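Local coordinates for protein pumilio homolog 23 (Arabidopsis thaliana, PDB 5WZJ) that binds RNA sequence-specifically through pumilio repeats, recognising an 18S rRNA sequence, and probably regulates translation and mRNA stability, at residues K176-R181 with H426-L431; A329-A334 with S360-S365. All coordinates share one frame; numbering follows the deposited sequence.

Contact 1: residues K176-R181 with H426-L431; sequences KALAKR and HVMGCL. With nucleotides of chain B.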
ATOM      1  N   LYS A 176       0.382   3.529   1.630  1.00 52.48           N
ATOM      2  CA  LYS A 176       0.445   3.066   3.015  1.00 47.16           C
ATOM      3  C   LYS A 176       1.400   1.887   3.153  1.00 47.63           C
ATOM      4  O   LYS A 176       2.156   1.803   4.127  1.00 48.48           O
ATOM      5  CB  LYS A 176      -0.951   2.688   3.520  1.00 43.65           C
ATOM      6  N   ALA A 177       1.385   0.970   2.179  1.00 51.68           N
ATOM      7  CA  ALA A 177       2.283  -0.183   2.230  1.00 53.77           C
ATOM      8  C   ALA A 177       3.733   0.232   2.005  1.00 52.11           C
ATOM      9  O   ALA A 177       4.651  -0.352   2.596  1.00 52.99           O
ATOM     10  CB  ALA A 177       1.853  -1.227   1.201  1.00 53.35           C
ATOM     11  N   LEU A 178       3.960   1.232   1.147  1.00 48.38           N
ATOM     12  CA  LEU A 178       5.301   1.786   0.979  1.00 41.93           C
ATOM     13  C   LEU A 178       5.763   2.499   2.244  1.00 39.18           C
ATOM     14  O   LEU A 178       6.905   2.317   2.689  1.00 37.52           O
ATOM     15  CB  LEU A 178       5.314   2.738  -0.213  1.00 40.61           C
ATOM     16  CG  LEU A 178       6.668   3.291  -0.636  1.00 35.62           C
ATOM     17  CD1 LEU A 178       7.718   2.199  -0.564  1.00 35.79           C
ATOM     18  CD2 LEU A 178       6.555   3.822  -2.043  1.00 35.73           C
ATOM     19  N   ALA A 179       4.887   3.310   2.840  1.00 38.15           N
ATOM     20  CA  ALA A 179       5.224   3.969   4.097  1.00 40.83           C
ATOM     21  C   ALA A 179       5.550   2.950   5.179  1.00 48.65           C
ATOM     22  O   ALA A 179       6.494   3.139   5.956  1.00 52.60           O
ATOM     23  CB  ALA A 179       4.074   4.872   4.543  1.00 35.21           C
ATOM     24  N   LYS A 180       4.783   1.856   5.240  1.00 44.76           N
ATOM     25  CA  LYS A 180       5.061   0.813   6.221  1.00 48.54           C
ATOM     26  C   LYS A 180       6.384   0.119   5.921  1.00 43.20           C
ATOM     27  O   LYS A 180       7.174  -0.150   6.833  1.00 44.82           O
ATOM     28  CB  LYS A 180       3.910  -0.198   6.258  1.00 48.93           C
ATOM     29  N   ARG A 181       6.646  -0.170   4.643  1.00 38.09           N
ATOM     30  CA  ARG A 181       7.904  -0.803   4.270  1.00 39.52           C
ATOM     31  C   ARG A 181       9.098   0.116   4.535  1.00 47.07           C
ATOM     32  O   ARG A 181      10.189  -0.369   4.852  1.00 51.58           O
ATOM     33  CB  ARG A 181       7.845  -1.233   2.798  1.00 38.12           C
ATOM     34  CG  ARG A 181       9.126  -1.849   2.247  1.00 35.06           C
ATOM     35  CD  ARG A 181       8.913  -2.495   0.874  1.00 30.50           C
ATOM     36  NE  ARG A 181       8.177  -3.760   0.972  1.00 27.39           N
ATOM     37  CZ  ARG A 181       7.926  -4.562  -0.061  1.00 30.44           C
ATOM     38  NH1 ARG A 181       8.346  -4.234  -1.283  1.00 27.98           N
ATOM     39  NH2 ARG A 181       7.241  -5.686   0.125  1.00 25.86           N
ATOM     40  N   HIS A 426      12.213  12.586  -8.270  1.00 21.37           N
ATOM     41  CA  HIS A 426      12.172  11.131  -8.205  1.00 18.62           C
ATOM     42  C   HIS A 426      11.518  10.667  -6.909  1.00 22.37           C
ATOM     43  O   HIS A 426      11.954  11.047  -5.815  1.00 15.79           O
ATOM     44  CB  HIS A 426      13.599  10.595  -8.306  1.00 22.21           C
ATOM     45  CG  HIS A 426      13.683   9.123  -8.560  1.00 23.35           C
ATOM     46  ND1 HIS A 426      13.929   8.210  -7.557  1.00 20.43           N
ATOM     47  CD2 HIS A 426      13.578   8.408  -9.707  1.00 18.76           C
ATOM     48  CE1 HIS A 426      13.966   6.993  -8.073  1.00 27.79           C
ATOM     49  NE2 HIS A 426      13.755   7.086  -9.375  1.00 21.25           N
ATOM     50  N   VAL A 427      10.495   9.814  -7.023  1.00 18.35           N
ATOM     51  CA  VAL A 427       9.704   9.461  -5.841  1.00 20.65           C
ATOM     52  C   VAL A 427      10.555   8.717  -4.812  1.00 20.80           C
ATOM     53  O   VAL A 427      10.573   9.070  -3.626  1.00 17.54           O
ATOM     54  CB  VAL A 427       8.451   8.655  -6.245  1.00 21.75           C
ATOM     55  CG1 VAL A 427       7.752   8.111  -5.003  1.00 19.07           C
ATOM     56  CG2 VAL A 427       7.479   9.553  -7.014  1.00 21.03           C
ATOM     57  N   MET A 428      11.277   7.680  -5.238  1.00 15.37           N
ATOM     58  CA  MET A 428      12.010   6.888  -4.257  1.00 17.01           C
ATOM     59  C   MET A 428      13.219   7.651  -3.721  1.00 19.85           C
ATOM     60  O   MET A 428      13.550   7.547  -2.532  1.00 18.83           O
ATOM     61  CB  MET A 428      12.435   5.547  -4.866  1.00 18.41           C
ATOM     62  CG  MET A 428      13.103   4.615  -3.869  1.00 14.82           C
ATOM     63  SD  MET A 428      12.037   4.174  -2.477  1.00 23.58           S
ATOM     64  CE  MET A 428      10.879   3.073  -3.287  1.00 21.39           C
ATOM     65  N   GLY A 429      13.878   8.439  -4.574  1.00 18.31           N
ATOM     66  CA  GLY A 429      14.953   9.285  -4.086  1.00 19.73           C
ATOM     67  C   GLY A 429      14.471  10.245  -3.016  1.00 19.13           C
ATOM     68  O   GLY A 429      15.130  10.434  -1.991  1.00 17.29           O
ATOM     69  N   CYS A 430      13.288  10.831  -3.219  1.00 14.94           N
ATOM     70  CA  CYS A 430      12.740  11.736  -2.213  1.00 15.59           C
ATOM     71  C   CYS A 430      12.286  10.989  -0.960  1.00 18.52           C
ATOM     72  O   CYS A 430      12.386  11.531   0.144  1.00 19.44           O
ATOM     73  CB  CYS A 430      11.600  12.554  -2.813  1.00 16.56           C
ATOM     74  SG  CYS A 430      12.156  13.776  -4.020  1.00 18.42           S
ATOM     75  N   LEU A 431      11.821   9.741  -1.096  1.00 17.02           N
ATOM     76  CA  LEU A 431      11.502   8.947   0.090  1.00 18.29           C
ATOM     77  C   LEU A 431      12.762   8.577   0.869  1.00 15.57           C
ATOM     78  O   LEU A 431      12.758   8.606   2.104  1.00 19.18           O
ATOM     79  CB  LEU A 431      10.719   7.681  -0.294  1.00 18.03           C
ATOM     80  CG  LEU A 431       9.274   7.890  -0.774  1.00 22.08           C
ATOM     81  CD1 LEU A 431       8.747   6.620  -1.476  1.00 19.46           C
ATOM     82  CD2 LEU A 431       8.352   8.276   0.384  1.00 16.07           C
TER
ATOM     83  P     U B   5       4.559   4.009  -6.822  1.00 35.79           P
ATOM     84  OP1   U B   5       4.438   4.811  -8.062  1.00 27.79           O
ATOM     85  OP2   U B   5       3.710   2.818  -6.569  1.00 37.81           O
ATOM     86  O5'   U B   5       6.078   3.555  -6.663  1.00 32.30           O
ATOM     87  C5'   U B   5       7.131   4.503  -6.779  1.00 25.56           C
ATOM     88  C4'   U B   5       8.444   3.827  -7.081  1.00 23.99           C
ATOM     89  O4'   U B   5       8.860   3.058  -5.920  1.00 23.59           O
ATOM     90  C3'   U B   5       8.404   2.846  -8.247  1.00 26.51           C
ATOM     91  O3'   U B   5       9.680   2.836  -8.867  1.00 27.13           O
ATOM     92  C2'   U B   5       8.178   1.506  -7.546  1.00 21.32           C
ATOM     93  O2'   U B   5       8.598   0.381  -8.284  1.00 22.86           O
ATOM     94  C1'   U B   5       9.000   1.692  -6.274  1.00 22.16           C
ATOM     95  N1    U B   5       8.544   0.893  -5.127  1.00 25.85           N
ATOM     96  C2    U B   5       9.489   0.101  -4.507  1.00 23.07           C
ATOM     97  O2    U B   5      10.639   0.031  -4.893  1.00 22.81           O
ATOM     98  N3    U B   5       9.042  -0.618  -3.429  1.00 25.26           N
ATOM     99  C4    U B   5       7.763  -0.615  -2.918  1.00 26.95           C
ATOM    100  O4    U B   5       7.527  -1.318  -1.941  1.00 30.21           O
ATOM    101  C5    U B   5       6.837   0.237  -3.602  1.00 26.96           C
ATOM    102  C6    U B   5       7.249   0.956  -4.660  1.00 24.93           C
ATOM    103  P     U B   4       1.005   9.649  -6.924  1.00 36.27           P
ATOM    104  OP1   U B   4       0.728   9.327  -8.346  1.00 46.15           O
ATOM    105  OP2   U B   4      -0.063   9.778  -5.898  1.00 34.48           O
ATOM    106  O5'   U B   4       1.973   8.528  -6.354  1.00 34.96           O
ATOM    107  C5'   U B   4       3.236   8.273  -6.953  1.00 31.14           C
ATOM    108  C4'   U B   4       4.060   7.384  -6.062  1.00 33.98           C
ATOM    109  O4'   U B   4       4.297   8.082  -4.808  1.00 29.03           O
ATOM    110  C3'   U B   4       3.393   6.054  -5.692  1.00 32.27           C
ATOM    111  O3'   U B   4       4.372   5.030  -5.606  1.00 37.13           O
ATOM    112  C2'   U B   4       2.847   6.317  -4.296  1.00 31.66           C
ATOM    113  O2'   U B   4       2.705   5.167  -3.486  1.00 33.22           O
ATOM    114  C1'   U B   4       3.900   7.262  -3.731  1.00 31.88           C
ATOM    115  N1    U B   4       3.381   8.091  -2.636  1.00 30.82           N
ATOM    116  C2    U B   4       4.001   7.925  -1.416  1.00 36.65           C
ATOM    117  O2    U B   4       4.960   7.182  -1.255  1.00 36.54           O
ATOM    118  N3    U B   4       3.471   8.679  -0.399  1.00 36.55           N
ATOM    119  C4    U B   4       2.393   9.534  -0.479  1.00 30.76           C
ATOM    120  O4    U B   4       2.053  10.133   0.543  1.00 32.16           O
ATOM    121  C5    U B   4       1.786   9.635  -1.779  1.00 35.04           C
ATOM    122  C6    U B   4       2.284   8.916  -2.794  1.00 32.34           C
TER

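Contact 2: residues A329-A334 with S360-S365; sequences ALISHA and SGVVAS. With nucleotides of chain B.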
ATOM      1  N   ALA A 329      11.067  -6.566   1.210  1.00 17.85           N
ATOM      2  CA  ALA A 329      10.275  -7.084   2.325  1.00 18.94           C
ATOM      3  C   ALA A 329      11.166  -7.747   3.367  1.00 14.63           C
ATOM      4  O   ALA A 329      10.969  -7.558   4.573  1.00 17.32           O
ATOM      5  CB  ALA A 329       9.216  -8.070   1.807  1.00 16.18           C
ATOM      6  N   LEU A 330      12.151  -8.530   2.928  1.00 17.58           N
ATOM      7  CA  LEU A 330      13.057  -9.170   3.883  1.00 19.30           C
ATOM      8  C   LEU A 330      13.788  -8.133   4.730  1.00 19.21           C
ATOM      9  O   LEU A 330      13.840  -8.239   5.962  1.00 18.65           O
ATOM     10  CB  LEU A 330      14.066 -10.044   3.147  1.00 17.55           C
ATOM     11  CG  LEU A 330      15.103 -10.754   4.029  1.00 21.40           C
ATOM     12  CD1 LEU A 330      14.547 -12.049   4.618  1.00 12.62           C
ATOM     13  CD2 LEU A 330      16.321 -11.054   3.204  1.00 20.79           C
ATOM     14  N   ILE A 331      14.385  -7.137   4.077  1.00 17.33           N
ATOM     15  CA  ILE A 331      15.108  -6.086   4.789  1.00 22.29           C
ATOM     16  C   ILE A 331      14.199  -5.411   5.810  1.00 23.19           C
ATOM     17  O   ILE A 331      14.554  -5.263   6.989  1.00 20.77           O
ATOM     18  CB  ILE A 331      15.681  -5.063   3.789  1.00 21.29           C
ATOM     19  CG1 ILE A 331      16.771  -5.690   2.914  1.00 20.80           C
ATOM     20  CG2 ILE A 331      16.243  -3.847   4.533  1.00 19.19           C
ATOM     21  CD1 ILE A 331      17.178  -4.805   1.739  1.00 18.54           C
ATOM     22  N   SER A 332      13.005  -5.001   5.369  1.00 18.32           N
ATOM     23  CA  SER A 332      12.112  -4.195   6.203  1.00 20.15           C
ATOM     24  C   SER A 332      11.696  -4.923   7.467  1.00 25.72           C
ATOM     25  O   SER A 332      11.315  -4.277   8.450  1.00 25.97           O
ATOM     26  CB  SER A 332      10.847  -3.816   5.426  1.00 26.12           C
ATOM     27  OG  SER A 332      11.173  -3.138   4.239  1.00 46.02           O
ATOM     28  N   HIS A 333      11.730  -6.256   7.459  1.00 20.26           N
ATOM     29  CA  HIS A 333      11.261  -7.032   8.599  1.00 21.42           C
ATOM     30  C   HIS A 333      12.385  -7.751   9.330  1.00 21.94           C
ATOM     31  O   HIS A 333      12.114  -8.649  10.132  1.00 22.81           O
ATOM     32  CB  HIS A 333      10.173  -8.005   8.139  1.00 19.07           C
ATOM     33  CG  HIS A 333       8.934  -7.302   7.693  1.00 18.92           C
ATOM     34  ND1 HIS A 333       8.765  -6.839   6.406  1.00 22.34           N
ATOM     35  CD2 HIS A 333       7.834  -6.917   8.380  1.00 19.56           C
ATOM     36  CE1 HIS A 333       7.602  -6.218   6.312  1.00 18.11           C
ATOM     37  NE2 HIS A 333       7.019  -6.247   7.497  1.00 25.25           N
ATOM     38  N   ALA A 334      13.637  -7.358   9.094  1.00 19.26           N
ATOM     39  CA  ALA A 334      14.744  -7.926   9.852  1.00 25.16           C
ATOM     40  C   ALA A 334      14.553  -7.671  11.347  1.00 25.14           C
ATOM     41  O   ALA A 334      13.933  -6.689  11.758  1.00 26.70           O
ATOM     42  CB  ALA A 334      16.077  -7.345   9.374  1.00 22.29           C
ATOM     43  N   SER A 360      16.471   1.292  -6.394  1.00 18.51           N
ATOM     44  CA  SER A 360      16.643   2.185  -5.250  1.00 20.21           C
ATOM     45  C   SER A 360      15.750   1.821  -4.061  1.00 20.49           C
ATOM     46  O   SER A 360      16.056   2.214  -2.936  1.00 21.23           O
ATOM     47  CB  SER A 360      16.380   3.637  -5.679  1.00 21.50           C
ATOM     48  OG  SER A 360      15.092   3.796  -6.254  1.00 24.20           O
ATOM     49  N   GLY A 361      14.660   1.084  -4.272  1.00 24.38           N
ATOM     50  CA  GLY A 361      13.851   0.655  -3.142  1.00 21.84           C
ATOM     51  C   GLY A 361      14.588  -0.287  -2.207  1.00 18.06           C
ATOM     52  O   GLY A 361      14.331  -0.300  -0.999  1.00 19.32           O
ATOM     53  N   VAL A 362      15.515  -1.082  -2.743  1.00 17.14           N
ATOM     54  CA  VAL A 362      16.340  -1.928  -1.880  1.00 24.47           C
ATOM     55  C   VAL A 362      17.196  -1.056  -0.974  1.00 22.92           C
ATOM     56  O   VAL A 362      17.294  -1.288   0.236  1.00 19.96           O
ATOM     57  CB  VAL A 362      17.213  -2.882  -2.719  1.00 24.09           C
ATOM     58  CG1 VAL A 362      18.117  -3.715  -1.803  1.00 19.01           C
ATOM     59  CG2 VAL A 362      16.350  -3.780  -3.602  1.00 23.22           C
ATOM     60  N   VAL A 363      17.830  -0.036  -1.558  1.00 25.62           N
ATOM     61  CA  VAL A 363      18.653   0.891  -0.783  1.00 21.11           C
ATOM     62  C   VAL A 363      17.806   1.598   0.265  1.00 13.89           C
ATOM     63  O   VAL A 363      18.179   1.672   1.441  1.00 26.80           O
ATOM     64  CB  VAL A 363      19.348   1.897  -1.723  1.00 23.31           C
ATOM     65  CG1 VAL A 363      20.133   2.920  -0.915  1.00 21.44           C
ATOM     66  CG2 VAL A 363      20.275   1.167  -2.678  1.00 23.82           C
ATOM     67  N   ALA A 364      16.647   2.123  -0.149  1.00 17.64           N
ATOM     68  CA  ALA A 364      15.743   2.789   0.787  1.00 19.21           C
ATOM     69  C   ALA A 364      15.358   1.876   1.944  1.00 22.53           C
ATOM     70  O   ALA A 364      15.301   2.310   3.098  1.00 19.27           O
ATOM     71  CB  ALA A 364      14.480   3.253   0.047  1.00 14.44           C
ATOM     72  N   SER A 365      15.068   0.605   1.655  1.00 23.76           N
ATOM     73  CA  SER A 365      14.662  -0.295   2.727  1.00 20.29           C
ATOM     74  C   SER A 365      15.792  -0.511   3.720  1.00 17.18           C
ATOM     75  O   SER A 365      15.559  -0.544   4.932  1.00 22.54           O
ATOM     76  CB  SER A 365      14.193  -1.637   2.148  1.00 22.68           C
ATOM     77  OG  SER A 365      13.063  -1.456   1.309  1.00 28.62           O
TER
ATOM     78  P     U B   6       9.889   3.395 -10.353  1.00 27.90           P
ATOM     79  OP1   U B   6      11.306   3.828 -10.433  1.00 32.39           O
ATOM     80  OP2   U B   6       8.809   4.337 -10.695  1.00 29.17           O
ATOM     81  O5'   U B   6       9.676   2.097 -11.248  1.00 28.20           O
ATOM     82  C5'   U B   6      10.388   1.878 -12.457  1.00 24.19           C
ATOM     83  C4'   U B   6      10.614   0.404 -12.678  1.00 27.37           C
ATOM     84  O4'   U B   6      11.657  -0.047 -11.772  1.00 27.55           O
ATOM     85  C3'   U B   6       9.391  -0.478 -12.397  1.00 23.01           C
ATOM     86  O3'   U B   6       9.355  -1.580 -13.307  1.00 29.10           O
ATOM     87  C2'   U B   6       9.649  -0.981 -10.976  1.00 23.37           C
ATOM     88  O2'   U B   6       9.028  -2.212 -10.671  1.00 22.31           O
ATOM     89  C1'   U B   6      11.171  -1.106 -10.963  1.00 27.31           C
ATOM     90  N1    U B   6      11.794  -0.981  -9.632  1.00 25.79           N
ATOM     91  C2    U B   6      12.355  -2.116  -9.068  1.00 24.05           C
ATOM     92  O2    U B   6      12.333  -3.210  -9.619  1.00 25.46           O
ATOM     93  N3    U B   6      12.936  -1.929  -7.835  1.00 22.45           N
ATOM     94  C4    U B   6      13.028  -0.743  -7.130  1.00 20.00           C
ATOM     95  O4    U B   6      13.592  -0.722  -6.029  1.00 19.11           O
ATOM     96  C5    U B   6      12.430   0.385  -7.784  1.00 19.59           C
ATOM     97  C6    U B   6      11.842   0.234  -8.979  1.00 19.70           C
TER

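Contact 1: residues K176-R181 with H426-L431
Leu178 and Leu431 meet tip to tip, Leu178 CD2 lying 3.6 Å from Leu431 CD1. The other branch of Leu178 turns to U5 of chain B: CD1 sits 3.7 Å from C4 of its base and more loosely approaches Met428 CE. With CG anti to the backbone N (chi1 -173°), the Leu178 side chain reaches across to helix 427-436, CD2 also coming near the U4 base. Met428, bent at both chi2 and chi3, brings CE to 3.3 Å from O4' of U5. Val427 CG1 packs against the sugar of U4, and Leu431 CD1 against O2 of its base. Cutting Leu178 back to an alanine would probably deprive Leu431 of its partner on this helix and open a gap beside the U5 base. Among polar groups, Arg181 NH1 approaches O4 of U5 to 3.1 Å, obliquely to the guanidinium plane, while NH2 makes salt bridges with Glu291 and Glu295. His426 N-caps its helix, ND1 accepting from Gly429 N at 3.0 Å in the ring plane. Helices 175-181 and 427-436 thus meet by apolar tips that help line the RNA-binding surface at U4 and U5, with Arg181 also touching helix 323-332 and Met428 packing on helix 360-373.

Contact 2: residues A329-A334 with S360-S365
Within 329-334 and 360-365 the closest CA atoms are those of Ser332 and Ser365, 5.8 Å apart. Ile331 carries the apolar contact with both branches. Its CG2, anti to the backbone N, packs on the backbone of Ser365, 3.4 Å from Ser365 O, and also meets Ser365 CB; the Ile331 and Val362 side chains cross at about a right angle, Ile331 CD1 3.8 Å from Val362 CG1. The two serines lie close but bond elsewhere. Ser365 OG turns back along its own helix, donating to Gly361 O at 2.9 Å, and Ser365 N reaches the same oxygen from the opposite face of its plane, so two donors grip this carbonyl oxygen. Ser332 OG has Gln328 O of its own helix as partner. Past the helix end, His333 ND1 donates to Ala329 O at 3.0 Å with the carbonyl oxygen in the ring plane, holding the imidazole against the last turn. Near the start of 360-365, Gly361 N donates to O4 of U6 of chain B at 2.7 Å, where a CB would probably clash with that O4. Around this packing of a pumilio repeat 6 helix on helix 360-373, helix 337-347 packs on Ile331, helix 351-356 on Val362 and helix 427-436 on Ala364.

Contacts 1 and 2 are direct neighbours, their centres about 11 Å apart, and contact 2 is nested in the chain loop that contact 1 closes. Arg181 and Met428 join them. Arg181 O lies 3.0 Å from Ser332 OG, a probable hydrogen bond competing for that hydroxyl's single proton, and Arg181 NH2 packs on Ala329 CB. Met428 CG approaches Ser360 OG to 3.2 Å, while Met428 SD rests 3.6 Å from Ala364 CB. Three of the four segments meet successive nucleotides of chain B: 176-181 and 426-431 at U4 and U5, 360-365 at U6, while 329-334 backs helix 360-373. This is consistent with the way pumilio repeats pack into a superhelix to bind RNA, helix 175-181 adding a surface at U4 and U5.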